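Local structure of polymerase X (Deinococcus radiodurans, 2W9M) at residues 357-369 with 397-411. The protein probably catalyses the addition of deoxyribonucleotides to DNA as a family X polymerase linked to a zinc-binding PHP domain. Residues are numbered along the deposited sequence; the frame is centred on the assembly and turned at random.
Sequences EFLGTADHSRAAY and VAGSEVDILDDGSLD. With ZN (zinc ion), chain C; ZN (zinc ion), chain D; ZN (zinc ion), chain E.
Val-397, Glu-401 and Asp-411 bury most of the surface that 397-411 turns to 357-369, and each meets the other segment differently. Val-397 pairs through its backbone: its N-H points to Leu-359 O (N to O 2.9 Å), and its carbonyl O accepts from Thr-361 N, the parallel pattern of a residue bridging Gly-360. Val-397 CG2 lies 3.9 Å from Phe-358 CD2. Further along, Glu-401 N reaches Asp-363 O at 2.9 Å, but the donor sits 41° out of the carbonyl plane. With CG anti to the backbone N (chi1 -171°) and an extended chain beyond it, Glu-401 runs alongside His-364 in the same direction, ring and carboxylate planes 30° apart. Glu-401 OE1 binds the zinc of chain D at 2.2 Å and Glu-401 OE2 that of chain E at 2.1 Å, while His-364 NE2 binds the zinc of chain C; Ser-426 is a further polar partner of the Glu-401 carboxylate. Beyond the strand ends, Asp-411 OD2 takes two donors: Ser-365 OG (2.8 Å) on its anti lone pair and Ala-367 N (2.7 Å) on the syn side, somewhat out of the carboxylate plane. Ser-365 OG in turn accepts from Asp-403 N, tying the loop after His-364 both to Asp-403 of the strand and to Asp-411. An alanine in place of Asp-411 would probably leave Ser-365 OG and Ala-367 N without their shared acceptor and let that loop shift. His-332, His-334, Asp-516, His-428 and His-456 complete the two sites shared by Glu-401; Asp-339 and His-518 join His-364. Neighbouring parallel strands of a beta-alpha-beta unit, connected through helix 376-391, thus present ligands to the trinuclear zinc centre characteristic of PHP domains.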
ATOM      1  N   GLU A 357      18.435   8.395   2.778  1.00 31.30           N
ATOM      2  CA  GLU A 357      19.156   9.620   3.102  1.00 22.43           C
ATOM      3  C   GLU A 357      18.392  10.576   4.017  1.00 28.98           C
ATOM      4  O   GLU A 357      18.962  11.108   4.964  1.00 46.24           O
ATOM      5  CB  GLU A 357      19.576  10.338   1.820  1.00 26.72           C
ATOM      6  CG  GLU A 357      20.197  11.703   2.046  1.00 50.92           C
ATOM      7  CD  GLU A 357      20.791  12.288   0.778  1.00 61.43           C
ATOM      8  OE1 GLU A 357      20.755  13.531   0.630  1.00 45.74           O
ATOM      9  OE2 GLU A 357      21.288  11.503  -0.068  1.00 50.27           O
ATOM     10  N   PHE A 358      17.111  10.799   3.743  1.00 24.99           N
ATOM     11  CA  PHE A 358      16.334  11.739   4.549  1.00 32.72           C
ATOM     12  C   PHE A 358      14.854  11.366   4.657  1.00 28.74           C
ATOM     13  O   PHE A 358      14.333  10.601   3.845  1.00 30.93           O
ATOM     14  CB  PHE A 358      16.507  13.180   4.038  1.00 27.19           C
ATOM     15  CG  PHE A 358      15.848  13.446   2.709  1.00 27.67           C
ATOM     16  CD1 PHE A 358      16.491  13.128   1.522  1.00 29.14           C
ATOM     17  CD2 PHE A 358      14.590  14.027   2.647  1.00 31.30           C
ATOM     18  CE1 PHE A 358      15.888  13.376   0.296  1.00 21.88           C
ATOM     19  CE2 PHE A 358      13.982  14.278   1.425  1.00 21.88           C
ATOM     20  CZ  PHE A 358      14.632  13.949   0.252  1.00 24.84           C
ATOM     21  N   LEU A 359      14.193  11.909   5.676  1.00 38.53           N
ATOM     22  CA  LEU A 359      12.791  11.604   5.945  1.00 31.06           C
ATOM     23  C   LEU A 359      11.886  12.772   5.589  1.00 35.61           C
ATOM     24  O   LEU A 359      12.184  13.921   5.899  1.00 34.82           O
ATOM     25  CB  LEU A 359      12.589  11.248   7.420  1.00 29.07           C
ATOM     26  CG  LEU A 359      11.142  11.063   7.891  1.00 27.88           C
ATOM     27  CD1 LEU A 359      10.598   9.698   7.490  1.00 19.58           C
ATOM     28  CD2 LEU A 359      11.051  11.247   9.395  1.00 29.48           C
ATOM     29  N   GLY A 360      10.771  12.462   4.943  1.00 40.58           N
ATOM     30  CA  GLY A 360       9.771  13.459   4.626  1.00 28.19           C
ATOM     31  C   GLY A 360       8.567  13.351   5.537  1.00 33.25           C
ATOM     32  O   GLY A 360       7.788  12.400   5.465  1.00 36.68           O
ATOM     33  N   THR A 361       8.426  14.335   6.411  1.00 33.22           N
ATOM     34  CA  THR A 361       7.283  14.441   7.305  1.00 30.21           C
ATOM     35  C   THR A 361       6.030  14.803   6.514  1.00 30.59           C
ATOM     36  O   THR A 361       6.108  15.557   5.549  1.00 36.91           O
ATOM     37  CB  THR A 361       7.561  15.520   8.372  1.00 33.68           C
ATOM     38  OG1 THR A 361       8.260  14.924   9.471  1.00 31.54           O
ATOM     39  CG2 THR A 361       6.270  16.152   8.866  1.00 49.89           C
ATOM     40  N   ALA A 362       4.879  14.265   6.915  1.00 26.40           N
ATOM     41  CA  ALA A 362       3.625  14.543   6.211  1.00 23.11           C
ATOM     42  C   ALA A 362       2.383  14.030   6.941  1.00 26.53           C
ATOM     43  O   ALA A 362       1.677  13.155   6.441  1.00 31.87           O
ATOM     44  CB  ALA A 362       3.675  13.980   4.795  1.00 22.37           C
ATOM     45  N   ASP A 363       2.114  14.584   8.118  1.00 26.08           N
ATOM     46  CA  ASP A 363       0.941  14.198   8.898  1.00 25.41           C
ATOM     47  C   ASP A 363      -0.317  14.883   8.364  1.00 22.65           C
ATOM     48  O   ASP A 363      -0.226  15.867   7.630  1.00 22.69           O
ATOM     49  CB  ASP A 363       1.166  14.514  10.383  1.00 31.38           C
ATOM     50  CG  ASP A 363       2.110  13.522  11.053  1.00 33.14           C
ATOM     51  OD1 ASP A 363       1.763  12.324  11.117  1.00 38.21           O
ATOM     52  OD2 ASP A 363       3.198  13.931  11.508  1.00 28.09           O
ATOM     53  N   HIS A 364      -1.488  14.357   8.715  1.00 19.60           N
ATOM     54  CA  HIS A 364      -2.742  14.906   8.209  1.00 19.64           C
ATOM     55  C   HIS A 364      -3.018  16.281   8.790  1.00 28.66           C
ATOM     56  O   HIS A 364      -2.360  16.716   9.737  1.00 28.89           O
ATOM     57  CB  HIS A 364      -3.924  13.998   8.541  1.00 28.15           C
ATOM     58  CG  HIS A 364      -3.728  12.577   8.132  1.00 28.16           C
ATOM     59  ND1 HIS A 364      -4.069  12.112   6.882  1.00 30.22           N
ATOM     60  CD2 HIS A 364      -3.230  11.519   8.810  1.00 29.15           C
ATOM     61  CE1 HIS A 364      -3.782  10.824   6.806  1.00 28.37           C
ATOM     62  NE2 HIS A 364      -3.271  10.441   7.961  1.00 32.60           N
ATOM     63  N   SER A 365      -4.026  16.942   8.233  1.00 24.25           N
ATOM     64  CA  SER A 365      -4.397  18.284   8.652  1.00 32.09           C
ATOM     65  C   SER A 365      -5.782  18.325   9.291  1.00 30.26           C
ATOM     66  O   SER A 365      -6.536  17.360   9.205  1.00 36.78           O
ATOM     67  CB  SER A 365      -4.358  19.217   7.447  1.00 26.71           C
ATOM     68  OG  SER A 365      -5.025  18.637   6.345  1.00 24.06           O
ATOM     69  N   ARG A 366      -6.086  19.446   9.945  1.00 36.81           N
ATOM     70  CA  ARG A 366      -7.420  19.762  10.469  1.00 31.00           C
ATOM     71  C   ARG A 366      -8.520  18.775  10.084  1.00 36.85           C
ATOM     72  O   ARG A 366      -8.995  18.001  10.912  1.00 37.81           O
ATOM     73  CB  ARG A 366      -7.841  21.153   9.973  1.00 43.73           C
ATOM     74  CG  ARG A 366      -7.746  22.279  10.982  1.00 55.65           C
ATOM     75  CD  ARG A 366      -9.096  22.527  11.653  1.00 85.20           C
ATOM     76  NE  ARG A 366      -9.164  21.980  13.006  1.00 97.99           N
ATOM     77  CZ  ARG A 366     -10.295  21.789  13.682  1.00 89.14           C
ATOM     78  NH1 ARG A 366     -11.463  22.085  13.123  1.00 68.77           N
ATOM     79  NH2 ARG A 366     -10.256  21.292  14.914  1.00 68.45           N
ATOM     80  N   ALA A 367      -8.923  18.822   8.817  1.00 31.58           N
ATOM     81  CA  ALA A 367     -10.124  18.134   8.348  1.00 39.06           C
ATOM     82  C   ALA A 367     -10.174  16.640   8.677  1.00 36.60           C
ATOM     83  O   ALA A 367     -11.244  16.102   8.966  1.00 35.60           O
ATOM     84  CB  ALA A 367     -10.325  18.366   6.856  1.00 20.78           C
ATOM     85  N   ALA A 368      -9.027  15.971   8.616  1.00 32.56           N
ATOM     86  CA  ALA A 368      -8.965  14.553   8.950  1.00 36.58           C
ATOM     87  C   ALA A 368      -9.124  14.378  10.454  1.00 29.37           C
ATOM     88  O   ALA A 368      -8.151  14.143  11.168  1.00 27.78           O
ATOM     89  CB  ALA A 368      -7.655  13.935   8.466  1.00 32.62           C
ATOM     90  N   TYR A 369     -10.364  14.484  10.921  1.00 37.04           N
ATOM     91  CA  TYR A 369     -10.672  14.475  12.346  1.00 39.24           C
ATOM     92  C   TYR A 369     -10.443  13.118  13.014  1.00 38.17           C
ATOM     93  O   TYR A 369      -9.935  13.048  14.133  1.00 39.77           O
ATOM     94  CB  TYR A 369     -12.115  14.931  12.574  1.00 46.83           C
ATOM     95  CG  TYR A 369     -12.466  15.097  14.029  1.00 51.80           C
ATOM     96  CD1 TYR A 369     -12.324  16.324  14.661  1.00 64.03           C
ATOM     97  CD2 TYR A 369     -12.930  14.024  14.777  1.00 59.10           C
ATOM     98  CE1 TYR A 369     -12.639  16.480  15.996  1.00 77.10           C
ATOM     99  CE2 TYR A 369     -13.248  14.170  16.115  1.00 74.08           C
ATOM    100  CZ  TYR A 369     -13.101  15.401  16.716  1.00 80.35           C
ATOM    101  OH  TYR A 369     -13.409  15.555  18.044  1.00 76.08           O
ATOM    102  N   VAL A 397      12.817  16.736   6.178  1.00 42.93           N
ATOM    103  CA  VAL A 397      12.158  17.765   5.388  1.00 30.61           C
ATOM    104  C   VAL A 397      10.705  17.849   5.868  1.00 32.10           C
ATOM    105  O   VAL A 397      10.004  16.844   5.918  1.00 37.97           O
ATOM    106  CB  VAL A 397      12.225  17.426   3.882  1.00 29.79           C
ATOM    107  CG1 VAL A 397      11.187  18.201   3.104  1.00 31.81           C
ATOM    108  CG2 VAL A 397      13.621  17.700   3.337  1.00 26.56           C
ATOM    109  N   ALA A 398      10.260  19.041   6.249  1.00 32.02           N
ATOM    110  CA  ALA A 398       8.940  19.192   6.852  1.00 27.77           C
ATOM    111  C   ALA A 398       7.843  19.332   5.812  1.00 27.22           C
ATOM    112  O   ALA A 398       7.900  20.193   4.935  1.00 30.21           O
ATOM    113  CB  ALA A 398       8.917  20.374   7.806  1.00 26.38           C
ATOM    114  N   GLY A 399       6.834  18.482   5.918  1.00 26.25           N
ATOM    115  CA  GLY A 399       5.705  18.563   5.019  1.00 28.74           C
ATOM    116  C   GLY A 399       4.392  18.353   5.739  1.00 29.36           C
ATOM    117  O   GLY A 399       4.340  18.269   6.969  1.00 30.95           O
ATOM    118  N   SER A 400       3.321  18.269   4.962  1.00 21.79           N
ATOM    119  CA  SER A 400       2.005  17.990   5.506  1.00 20.64           C
ATOM    120  C   SER A 400       1.161  17.332   4.431  1.00 23.47           C
ATOM    121  O   SER A 400       1.317  17.632   3.251  1.00 27.77           O
ATOM    122  CB  SER A 400       1.345  19.287   5.982  1.00 17.57           C
ATOM    123  OG  SER A 400      -0.013  19.073   6.318  1.00 32.93           O
ATOM    124  N   GLU A 401       0.280  16.421   4.826  1.00 29.34           N
ATOM    125  CA  GLU A 401      -0.686  15.886   3.878  1.00 21.06           C
ATOM    126  C   GLU A 401      -1.975  16.681   4.001  1.00 19.68           C
ATOM    127  O   GLU A 401      -2.833  16.366   4.823  1.00 29.93           O
ATOM    128  CB  GLU A 401      -0.954  14.399   4.101  1.00 21.14           C
ATOM    129  CG  GLU A 401      -1.797  13.799   2.990  1.00 19.16           C
ATOM    130  CD  GLU A 401      -2.096  12.335   3.189  1.00 31.51           C
ATOM    131  OE1 GLU A 401      -1.613  11.764   4.191  1.00 22.39           O
ATOM    132  OE2 GLU A 401      -2.816  11.759   2.334  1.00 31.18           O
ATOM    133  N   VAL A 402      -2.093  17.717   3.176  1.00 20.47           N
ATOM    134  CA  VAL A 402      -3.208  18.646   3.241  1.00 19.55           C
ATOM    135  C   VAL A 402      -4.445  18.059   2.571  1.00 30.56           C
ATOM    136  O   VAL A 402      -4.397  17.657   1.406  1.00 29.81           O
ATOM    137  CB  VAL A 402      -2.835  19.977   2.576  1.00 18.10           C
ATOM    138  CG1 VAL A 402      -3.986  20.968   2.659  1.00 21.01           C
ATOM    139  CG2 VAL A 402      -1.583  20.541   3.218  1.00 21.12           C
ATOM    140  N   ASP A 403      -5.546  18.005   3.315  1.00 26.80           N
ATOM    141  CA  ASP A 403      -6.799  17.467   2.800  1.00 25.78           C
ATOM    142  C   ASP A 403      -7.372  18.426   1.763  1.00 33.15           C
ATOM    143  O   ASP A 403      -7.288  19.642   1.922  1.00 29.76           O
ATOM    144  CB  ASP A 403      -7.795  17.257   3.948  1.00 29.24           C
ATOM    145  CG  ASP A 403      -8.763  16.105   3.689  1.00 66.56           C
ATOM    146  OD1 ASP A 403      -9.318  16.017   2.569  1.00 58.16           O
ATOM    147  OD2 ASP A 403      -8.977  15.288   4.615  1.00 65.27           O
ATOM    148  N   ILE A 404      -7.933  17.871   0.693  1.00 29.82           N
ATOM    149  CA  ILE A 404      -8.601  18.665  -0.329  1.00 21.76           C
ATOM    150  C   ILE A 404     -10.085  18.769   0.009  1.00 31.18           C
ATOM    151  O   ILE A 404     -10.810  17.774  -0.041  1.00 28.78           O
ATOM    152  CB  ILE A 404      -8.443  18.023  -1.720  1.00 20.32           C
ATOM    153  CG1 ILE A 404      -6.962  17.869  -2.068  1.00 20.32           C
ATOM    154  CG2 ILE A 404      -9.161  18.848  -2.770  1.00 25.47           C
ATOM    155  CD1 ILE A 404      -6.706  17.022  -3.303  1.00 20.31           C
ATOM    156  N   LEU A 405     -10.532  19.968   0.374  1.00 29.57           N
ATOM    157  CA  LEU A 405     -11.936  20.182   0.712  1.00 25.82           C
ATOM    158  C   LEU A 405     -12.798  19.867  -0.505  1.00 40.89           C
ATOM    159  O   LEU A 405     -12.299  19.855  -1.632  1.00 35.89           O
ATOM    160  CB  LEU A 405     -12.170  21.612   1.204  1.00 30.28           C
ATOM    161  CG  LEU A 405     -11.214  22.066   2.315  1.00 38.66           C
ATOM    162  CD1 LEU A 405     -11.493  23.498   2.750  1.00 45.24           C
ATOM    163  CD2 LEU A 405     -11.274  21.122   3.502  1.00 26.00           C
ATOM    164  N   ASP A 406     -14.083  19.603  -0.280  1.00 50.71           N
ATOM    165  CA  ASP A 406     -14.948  19.078  -1.338  1.00 43.47           C
ATOM    166  C   ASP A 406     -15.115  20.014  -2.534  1.00 48.89           C
ATOM    167  O   ASP A 406     -15.613  19.598  -3.579  1.00 55.65           O
ATOM    168  CB  ASP A 406     -16.316  18.654  -0.788  1.00 49.46           C
ATOM    169  CG  ASP A 406     -17.083  19.806  -0.174  1.00 58.92           C
ATOM    170  OD1 ASP A 406     -16.437  20.750   0.323  1.00 63.72           O
ATOM    171  OD2 ASP A 406     -18.333  19.762  -0.183  1.00 62.62           O
ATOM    172  N   ASP A 407     -14.693  21.266  -2.389  1.00 34.64           N
ATOM    173  CA  ASP A 407     -14.802  22.223  -3.487  1.00 36.55           C
ATOM    174  C   ASP A 407     -13.492  22.410  -4.259  1.00 38.58           C
ATOM    175  O   ASP A 407     -13.450  23.131  -5.257  1.00 46.32           O
ATOM    176  CB  ASP A 407     -15.351  23.575  -2.996  1.00 53.02           C
ATOM    177  CG  ASP A 407     -14.444  24.253  -1.975  1.00 42.58           C
ATOM    178  OD1 ASP A 407     -13.251  23.898  -1.896  1.00 42.02           O
ATOM    179  OD2 ASP A 407     -14.929  25.153  -1.257  1.00 42.16           O
ATOM    180  N   GLY A 408     -12.428  21.759  -3.799  1.00 31.86           N
ATOM    181  CA  GLY A 408     -11.139  21.845  -4.465  1.00 30.21           C
ATOM    182  C   GLY A 408     -10.104  22.672  -3.722  1.00 33.22           C
ATOM    183  O   GLY A 408      -8.922  22.664  -4.071  1.00 29.70           O
ATOM    184  N   SER A 409     -10.544  23.386  -2.691  1.00 23.92           N
ATOM    185  CA  SER A 409      -9.642  24.212  -1.895  1.00 28.72           C
ATOM    186  C   SER A 409      -8.879  23.364  -0.877  1.00 28.54           C
ATOM    187  O   SER A 409      -9.253  22.224  -0.610  1.00 29.66           O
ATOM    188  CB  SER A 409     -10.416  25.332  -1.193  1.00 27.89           C
ATOM    189  OG  SER A 409     -11.335  24.810  -0.250  1.00 36.21           O
ATOM    190  N   LEU A 410      -7.814  23.929  -0.313  1.00 32.79           N
ATOM    191  CA  LEU A 410      -6.928  23.193   0.588  1.00 27.43           C
ATOM    192  C   LEU A 410      -7.213  23.460   2.070  1.00 31.60           C
ATOM    193  O   LEU A 410      -7.657  24.543   2.451  1.00 31.46           O
ATOM    194  CB  LEU A 410      -5.463  23.492   0.255  1.00 23.12           C
ATOM    195  CG  LEU A 410      -4.758  22.590  -0.763  1.00 27.66           C
ATOM    196  CD1 LEU A 410      -5.734  21.961  -1.764  1.00 20.93           C
ATOM    197  CD2 LEU A 410      -3.651  23.357  -1.471  1.00 17.33           C
ATOM    198  N   ASP A 411      -6.941  22.455   2.898  1.00 29.51           N
ATOM    199  CA  ASP A 411      -7.278  22.488   4.318  1.00 29.18           C
ATOM    200  C   ASP A 411      -6.497  23.540   5.126  1.00 30.52           C
ATOM    201  O   ASP A 411      -6.964  24.000   6.167  1.00 44.68           O
ATOM    202  CB  ASP A 411      -7.087  21.091   4.927  1.00 25.11           C
ATOM    203  CG  ASP A 411      -7.778  20.933   6.276  1.00 40.35           C
ATOM    204  OD1 ASP A 411      -8.757  21.664   6.544  1.00 40.18           O
ATOM    205  OD2 ASP A 411      -7.343  20.067   7.068  1.00 35.27           O
TER
HETATM  206 ZN    ZN C1565      -3.052   8.393   8.093  1.00 34.74          ZN
HETATM  207 ZN    ZN D1566      -0.835   9.680   4.087  1.00 24.88          ZN
HETATM  208 ZN    ZN E1567      -3.463   9.780   2.695  1.00 27.67          ZN